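Local coordinates for protein endo-beta-1,4-glucanase (cellulase B) (Bacillus halodurans, PDB 4V2X) that probably hydrolyses beta-1,4-linked glucans such as cellulose and xyloglucan, pairing a family 5 catalytic module with Ig-like and CBM46 modules, at residues 476-488 / 495-507. Residues are numbered along the deposited sequence; the frame is centred on the assembly and turned at random. Where two conformers were deposited one is given.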
ATOM      1  N   ARG A 476     -26.272  45.781  -5.812  1.00 13.92           N
ATOM      2  CA  ARG A 476     -27.367  46.233  -4.966  0.50 14.60           C
ATOM      3  C   ARG A 476     -26.992  47.605  -4.428  1.00 15.13           C
ATOM      4  O   ARG A 476     -25.913  47.776  -3.844  1.00 13.93           O
ATOM      5  CB  ARG A 476     -27.606  45.249  -3.822  0.50 15.47           C
ATOM      6  CG  ARG A 476     -28.017  43.867  -4.302  0.50 16.18           C
ATOM      7  CD  ARG A 476     -28.001  42.849  -3.173  0.50 17.31           C
ATOM      8  NE  ARG A 476     -29.090  43.085  -2.236  0.50 18.60           N
ATOM      9  CZ  ARG A 476     -30.349  42.727  -2.458  0.50 19.56           C
ATOM     10  NH1 ARG A 476     -30.667  42.113  -3.585  0.50 19.89           N
ATOM     11  NH2 ARG A 476     -31.286  42.986  -1.557  0.50 21.16           N
ATOM     12  N   VAL A 477     -27.859  48.594  -4.648  1.00 14.33           N
ATOM     13  CA  VAL A 477     -27.600  49.951  -4.193  1.00 14.71           C
ATOM     14  C   VAL A 477     -28.292  50.126  -2.844  1.00 15.12           C
ATOM     15  O   VAL A 477     -29.519  50.069  -2.763  1.00 14.73           O
ATOM     16  CB  VAL A 477     -28.088  51.005  -5.211  1.00 14.77           C
ATOM     17  CG1 VAL A 477     -27.886  52.415  -4.666  1.00 15.37           C
ATOM     18  CG2 VAL A 477     -27.368  50.826  -6.541  1.00 14.84           C
ATOM     19  N   ASN A 478     -27.485  50.311  -1.800  1.00 14.63           N
ATOM     20  CA  ASN A 478     -27.943  50.275  -0.413  1.00 15.78           C
ATOM     21  C   ASN A 478     -27.682  51.582   0.304  1.00 15.47           C
ATOM     22  O   ASN A 478     -26.565  52.093   0.272  1.00 15.84           O
ATOM     23  CB  ASN A 478     -27.213  49.165   0.351  1.00 16.78           C
ATOM     24  CG  ASN A 478     -27.417  47.796  -0.270  1.00 19.58           C
ATOM     25  OD1 ASN A 478     -28.464  47.514  -0.845  1.00 20.36           O
ATOM     26  ND2 ASN A 478     -26.402  46.938  -0.166  1.00 22.50           N
ATOM     27  N   THR A 479     -28.706  52.119   0.961  1.00 15.06           N
ATOM     28  CA  THR A 479     -28.518  53.271   1.826  1.00 15.46           C
ATOM     29  C   THR A 479     -28.378  52.785   3.259  1.00 14.95           C
ATOM     30  O   THR A 479     -29.146  51.933   3.703  1.00 15.12           O
ATOM     31  CB  THR A 479     -29.700  54.247   1.719  1.00 16.02           C
ATOM     32  OG1 THR A 479     -29.798  54.715   0.367  1.00 17.29           O
ATOM     33  CG2 THR A 479     -29.506  55.428   2.648  1.00 16.49           C
ATOM     34  N   TYR A 480     -27.391  53.324   3.973  1.00 14.73           N
ATOM     35  CA  TYR A 480     -27.131  52.916   5.349  1.00 16.35           C
ATOM     36  C   TYR A 480     -26.844  54.107   6.264  1.00 18.15           C
ATOM     37  O   TYR A 480     -26.477  55.197   5.809  1.00 16.78           O
ATOM     38  CB  TYR A 480     -25.953  51.935   5.398  1.00 16.09           C
ATOM     39  CG  TYR A 480     -24.592  52.592   5.232  1.00 15.22           C
ATOM     40  CD1 TYR A 480     -24.132  52.976   3.976  1.00 14.80           C
ATOM     41  CD2 TYR A 480     -23.780  52.848   6.329  1.00 15.68           C
ATOM     42  CE1 TYR A 480     -22.900  53.583   3.820  1.00 15.49           C
ATOM     43  CE2 TYR A 480     -22.544  53.452   6.180  1.00 16.56           C
ATOM     44  CZ  TYR A 480     -22.108  53.812   4.917  1.00 16.84           C
ATOM     45  OH  TYR A 480     -20.881  54.422   4.751  1.00 18.60           O
ATOM     46  N   ARG A 481     -27.043  53.875   7.565  1.00 20.32           N
ATOM     47  CA  ARG A 481     -26.517  54.735   8.625  1.00 23.59           C
ATOM     48  C   ARG A 481     -25.713  53.855   9.566  1.00 23.51           C
ATOM     49  O   ARG A 481     -25.802  52.629   9.513  1.00 23.16           O
ATOM     50  CB  ARG A 481     -27.625  55.381   9.446  1.00 26.96           C
ATOM     51  CG  ARG A 481     -28.902  55.678   8.700  1.00 31.55           C
ATOM     52  CD  ARG A 481     -29.959  56.187   9.660  1.00 32.98           C
ATOM     53  NE  ARG A 481     -29.497  57.380  10.370  1.00 35.00           N
ATOM     54  CZ  ARG A 481     -29.524  57.549  11.692  1.00 34.79           C
ATOM     55  NH1 ARG A 481     -30.017  56.614  12.496  1.00 37.29           N
ATOM     56  NH2 ARG A 481     -29.071  58.680  12.213  1.00 36.24           N
ATOM     57  N   THR A 482     -24.958  54.479  10.458  1.00 25.01           N
ATOM     58  CA  THR A 482     -24.213  53.720  11.452  1.00 26.48           C
ATOM     59  C   THR A 482     -25.185  52.792  12.189  1.00 23.41           C
ATOM     60  O   THR A 482     -26.231  53.245  12.668  1.00 22.08           O
ATOM     61  CB  THR A 482     -23.477  54.647  12.441  1.00 28.78           C
ATOM     62  OG1 THR A 482     -22.416  55.318  11.750  1.00 31.56           O
ATOM     63  CG2 THR A 482     -22.883  53.855  13.606  1.00 29.31           C
ATOM     64  N   PRO A 483     -24.861  51.489  12.247  1.00 23.40           N
ATOM     65  CA  PRO A 483     -25.710  50.575  13.004  1.00 22.01           C
ATOM     66  C   PRO A 483     -25.528  50.810  14.492  1.00 21.56           C
ATOM     67  O   PRO A 483     -24.463  51.252  14.919  1.00 20.67           O
ATOM     68  CB  PRO A 483     -25.213  49.183  12.602  1.00 23.19           C
ATOM     69  CG  PRO A 483     -23.972  49.379  11.805  1.00 23.77           C
ATOM     70  CD  PRO A 483     -23.630  50.833  11.773  1.00 23.38           C
ATOM     71  N   VAL A 484     -26.573  50.530  15.262  1.00 21.24           N
ATOM     72  CA  VAL A 484     -26.580  50.814  16.684  1.00 21.81           C
ATOM     73  C   VAL A 484     -26.970  49.545  17.416  1.00 20.50           C
ATOM     74  O   VAL A 484     -27.980  48.927  17.089  1.00 21.62           O
ATOM     75  CB  VAL A 484     -27.578  51.940  17.036  1.00 22.74           C
ATOM     76  CG1 VAL A 484     -27.504  52.277  18.519  1.00 23.15           C
ATOM     77  CG2 VAL A 484     -27.304  53.181  16.199  1.00 23.42           C
ATOM     78  N   LEU A 485     -26.148  49.161  18.388  1.00 21.92           N
ATOM     79  CA  LEU A 485     -26.464  48.067  19.297  1.00 22.01           C
ATOM     80  C   LEU A 485     -26.817  48.656  20.651  1.00 22.49           C
ATOM     81  O   LEU A 485     -26.347  49.743  21.012  1.00 22.22           O
ATOM     82  CB  LEU A 485     -25.270  47.121  19.431  1.00 22.50           C
ATOM     83  CG  LEU A 485     -24.817  46.471  18.125  1.00 22.43           C
ATOM     84  CD1 LEU A 485     -23.544  45.670  18.350  1.00 22.77           C
ATOM     85  CD2 LEU A 485     -25.901  45.591  17.528  1.00 23.86           C
ATOM     86  N   GLN A 486     -27.642  47.939  21.403  1.00 21.54           N
ATOM     87  CA  GLN A 486     -28.097  48.443  22.689  1.00 21.53           C
ATOM     88  C   GLN A 486     -27.655  47.552  23.835  1.00 21.05           C
ATOM     89  O   GLN A 486     -27.543  46.332  23.691  1.00 19.34           O
ATOM     90  CB  GLN A 486     -29.620  48.588  22.701  1.00 23.14           C
ATOM     91  CG  GLN A 486     -30.193  49.395  21.546  1.00 23.33           C
ATOM     92  CD  GLN A 486     -29.824  50.870  21.595  1.00 24.82           C
ATOM     93  OE1 GLN A 486     -29.156  51.332  22.517  1.00 24.80           O
ATOM     94  NE2 GLN A 486     -30.263  51.619  20.592  1.00 26.63           N
ATOM     95  N   SER A 487     -27.400  48.198  24.969  1.00 20.58           N
ATOM     96  CA  SER A 487     -27.117  47.509  26.220  1.00 20.15           C
ATOM     97  C   SER A 487     -28.287  46.619  26.588  1.00 21.34           C
ATOM     98  O   SER A 487     -29.432  46.903  26.239  1.00 22.24           O
ATOM     99  CB  SER A 487     -26.853  48.520  27.324  1.00 20.42           C
ATOM    100  OG  SER A 487     -25.696  49.294  27.049  1.00 21.75           O
ATOM    101  N   THR A 488     -28.001  45.523  27.276  1.00 21.38           N
ATOM    102  CA  THR A 488     -29.035  44.563  27.624  1.00 22.07           C
ATOM    103  C   THR A 488     -28.519  43.600  28.684  1.00 22.42           C
ATOM    104  O   THR A 488     -27.352  43.647  29.067  1.00 20.60           O
ATOM    105  CB  THR A 488     -29.510  43.779  26.381  1.00 21.76           C
ATOM    106  OG1 THR A 488     -30.741  43.100  26.672  1.00 22.33           O
ATOM    107  CG2 THR A 488     -28.450  42.778  25.908  1.00 21.61           C
ATOM    108  N   PHE A 495     -29.508  34.679  24.262  1.00 20.65           N
ATOM    109  CA  PHE A 495     -28.982  36.033  24.369  1.00 19.86           C
ATOM    110  C   PHE A 495     -29.076  36.782  23.042  1.00 19.19           C
ATOM    111  O   PHE A 495     -28.456  36.383  22.056  1.00 18.50           O
ATOM    112  CB  PHE A 495     -27.529  36.023  24.836  1.00 19.16           C
ATOM    113  CG  PHE A 495     -27.010  37.387  25.180  1.00 18.78           C
ATOM    114  CD1 PHE A 495     -27.305  37.962  26.401  1.00 19.61           C
ATOM    115  CD2 PHE A 495     -26.247  38.109  24.270  1.00 18.39           C
ATOM    116  CE1 PHE A 495     -26.844  39.227  26.719  1.00 19.73           C
ATOM    117  CE2 PHE A 495     -25.773  39.375  24.586  1.00 18.14           C
ATOM    118  CZ  PHE A 495     -26.077  39.935  25.809  1.00 19.56           C
ATOM    119  N   SER A 496     -29.839  37.873  23.043  1.00 20.36           N
ATOM    120  CA  SER A 496     -30.011  38.726  21.867  1.00 22.80           C
ATOM    121  C   SER A 496     -29.659  40.164  22.212  1.00 21.98           C
ATOM    122  O   SER A 496     -30.174  40.714  23.189  1.00 23.80           O
ATOM    123  CB  SER A 496     -31.462  38.682  21.375  1.00 26.19           C
ATOM    124  OG  SER A 496     -31.755  37.435  20.769  1.00 33.90           O
ATOM    125  N   ILE A 497     -28.790  40.770  21.413  1.00 20.09           N
ATOM    126  CA  ILE A 497     -28.499  42.196  21.523  1.00 20.45           C
ATOM    127  C   ILE A 497     -29.512  42.961  20.664  1.00 20.19           C
ATOM    128  O   ILE A 497     -29.622  42.701  19.463  1.00 19.14           O
ATOM    129  CB  ILE A 497     -27.066  42.521  21.050  1.00 20.57           C
ATOM    130  CG1 ILE A 497     -26.036  41.746  21.882  1.00 21.67           C
ATOM    131  CG2 ILE A 497     -26.799  44.018  21.150  1.00 20.92           C
ATOM    132  CD1 ILE A 497     -24.648  41.736  21.284  1.00 21.67           C
ATOM    133  N   PRO A 498     -30.292  43.882  21.270  1.00 20.99           N
ATOM    134  CA  PRO A 498     -31.156  44.696  20.416  1.00 20.32           C
ATOM    135  C   PRO A 498     -30.295  45.489  19.436  1.00 20.66           C
ATOM    136  O   PRO A 498     -29.330  46.142  19.849  1.00 18.51           O
ATOM    137  CB  PRO A 498     -31.879  45.621  21.404  1.00 20.94           C
ATOM    138  CG  PRO A 498     -31.742  44.957  22.734  1.00 21.47           C
ATOM    139  CD  PRO A 498     -30.449  44.209  22.696  1.00 20.95           C
ATOM    140  N   ALA A 499     -30.639  45.414  18.155  1.00 21.21           N
ATOM    141  CA  ALA A 499     -29.779  45.940  17.105  1.00 22.43           C
ATOM    142  C   ALA A 499     -30.565  46.656  16.020  1.00 23.33           C
ATOM    143  O   ALA A 499     -31.492  46.095  15.437  1.00 28.15           O
ATOM    144  CB  ALA A 499     -28.968  44.811  16.492  1.00 22.96           C
ATOM    145  N   SER A 500     -30.181  47.898  15.756  1.00 21.86           N
ATOM    146  CA  SER A 500     -30.681  48.636  14.612  1.00 21.05           C
ATOM    147  C   SER A 500     -29.663  48.493  13.500  1.00 19.57           C
ATOM    148  O   SER A 500     -28.647  49.187  13.496  1.00 19.23           O
ATOM    149  CB  SER A 500     -30.848  50.111  14.966  1.00 22.36           C
ATOM    150  OG  SER A 500     -31.767  50.274  16.035  1.00 23.76           O
ATOM    151  N   PHE A 501     -29.928  47.588  12.564  1.00 20.08           N
ATOM    152  CA  PHE A 501     -28.985  47.321  11.484  1.00 19.22           C
ATOM    153  C   PHE A 501     -28.868  48.514  10.540  1.00 18.54           C
ATOM    154  O   PHE A 501     -27.824  48.707   9.926  1.00 18.32           O
ATOM    155  CB  PHE A 501     -29.347  46.037  10.735  1.00 20.33           C
ATOM    156  CG  PHE A 501     -29.061  44.791  11.524  1.00 20.45           C
ATOM    157  CD1 PHE A 501     -27.769  44.282  11.599  1.00 22.12           C
ATOM    158  CD2 PHE A 501     -30.072  44.139  12.205  1.00 21.28           C
ATOM    159  CE1 PHE A 501     -27.498  43.138  12.332  1.00 21.66           C
ATOM    160  CE2 PHE A 501     -29.807  42.996  12.944  1.00 21.52           C
ATOM    161  CZ  PHE A 501     -28.521  42.495  13.009  1.00 21.04           C
ATOM    162  N   ASN A 502     -29.932  49.316  10.457  1.00 18.58           N
ATOM    163  CA  ASN A 502     -29.906  50.591   9.740  1.00 20.18           C
ATOM    164  C   ASN A 502     -29.359  50.466   8.311  1.00 19.47           C
ATOM    165  O   ASN A 502     -28.504  51.241   7.888  1.00 19.62           O
ATOM    166  CB  ASN A 502     -29.124  51.643  10.550  1.00 19.82           C
ATOM    167  CG  ASN A 502     -29.912  52.182  11.729  1.00 20.76           C
ATOM    168  OD1 ASN A 502     -31.145  52.119  11.752  1.00 21.11           O
ATOM    169  ND2 ASN A 502     -29.205  52.729  12.719  1.00 20.95           N
ATOM    170  N   GLY A 503     -29.867  49.478   7.575  1.00 19.46           N
ATOM    171  CA  GLY A 503     -29.488  49.266   6.181  1.00 19.57           C
ATOM    172  C   GLY A 503     -28.197  48.496   5.962  1.00 19.85           C
ATOM    173  O   GLY A 503     -27.778  48.307   4.816  1.00 20.15           O
ATOM    174  N   ASN A 504     -27.568  48.041   7.049  1.00 21.34           N
ATOM    175  CA  ASN A 504     -26.298  47.318   6.969  1.00 21.13           C
ATOM    176  C   ASN A 504     -26.467  45.810   6.963  1.00 21.85           C
ATOM    177  O   ASN A 504     -27.446  45.276   7.490  1.00 24.14           O
ATOM    178  CB  ASN A 504     -25.388  47.691   8.137  1.00 21.36           C
ATOM    179  CG  ASN A 504     -24.936  49.127   8.080  1.00 22.29           C
ATOM    180  OD1 ASN A 504     -23.965  49.447   7.396  1.00 25.17           O
ATOM    181  ND2 ASN A 504     -25.642  50.006   8.791  1.00 21.76           N
ATOM    182  N   SER A 505     -25.490  45.140   6.356  1.00 19.91           N
ATOM    183  CA  SER A 505     -25.391  43.690   6.372  0.50 19.60           C
ATOM    184  C   SER A 505     -24.152  43.303   7.175  1.00 18.78           C
ATOM    185  O   SER A 505     -23.073  43.857   6.953  1.00 18.18           O
ATOM    186  CB  SER A 505     -25.275  43.160   4.944  0.50 19.79           C
ATOM    187  OG  SER A 505     -25.003  41.772   4.922  0.50 19.72           O
ATOM    188  N   LEU A 506     -24.309  42.368   8.107  1.00 17.20           N
ATOM    189  CA  LEU A 506     -23.193  41.955   8.951  1.00 16.93           C
ATOM    190  C   LEU A 506     -22.285  41.001   8.196  1.00 15.97           C
ATOM    191  O   LEU A 506     -22.759  40.042   7.602  1.00 17.50           O
ATOM    192  CB  LEU A 506     -23.710  41.280  10.222  1.00 16.59           C
ATOM    193  CG  LEU A 506     -22.656  40.778  11.219  1.00 17.26           C
ATOM    194  CD1 LEU A 506     -21.907  41.929  11.866  1.00 16.87           C
ATOM    195  CD2 LEU A 506     -23.315  39.910  12.278  1.00 17.89           C
ATOM    196  N   ALA A 507     -20.976  41.250   8.250  1.00 15.92           N
ATOM    197  CA  ALA A 507     -19.987  40.382   7.614  1.00 15.76           C
ATOM    198  C   ALA A 507     -19.422  39.343   8.587  1.00 15.57           C
ATOM    199  O   ALA A 507     -19.414  38.144   8.299  1.00 17.21           O
ATOM    200  CB  ALA A 507     -18.862  41.217   7.026  1.00 15.70           C
TER
HETATM  201  O   HOH W   1     -32.511  54.726  11.895  1.00 29.34           O
HETATM  202  O   HOH W   2     -31.473  49.791  18.591  1.00 31.64           O
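Phe495 CZ meets the methyl CG2 of Thr488 at 3.7 Å; with OG1 anti to the backbone N (chi1 -165°), that methyl sits between the threonine's own N and carbonyl carbon. Separately, Thr488 CB lies against Pro498 CD. Ile497 lays CG2 against Leu485 CB, and both side chains reach Tyr572 of strand 569-577. Pro498 O accepts Gln486 N at 2.9 Å, while its ring carbon CB lies against Gln486 CB. Ala499 CB presses on Leu485 CD2, an unusually tight 3.3 Å. Ser500 and Val484 form a hydrogen-bonded antiparallel pair, and a water joins Ser500 OG to Gln486 NE2. This is the hairpin of strands 484-491 and 495-500 in the antiparallel sheet of the CBM46 module; just before it, the chain leaves strand 473-480 of the Ig-like module, so the contact spans the module junction. Phe501 to Asn504 make a type I' turn. Here Asn502 O takes Arg481 N, and Asn502 ND2 gives a nearly straight bond (168°) to Thr482 O, 29° off that carbonyl's plane. Gly503 passes close to Thr479 O, where a CB would clash. Asn504 ND2, 2.7 Å from Arg481 O, also donates to Phe501 O, both acceptors lying in its amide plane; OD1 accepts from Ser566. An alanine here would keep none of these bonds and would probably leave Arg481 O without its amide donor and the linker freer to shift against the turn.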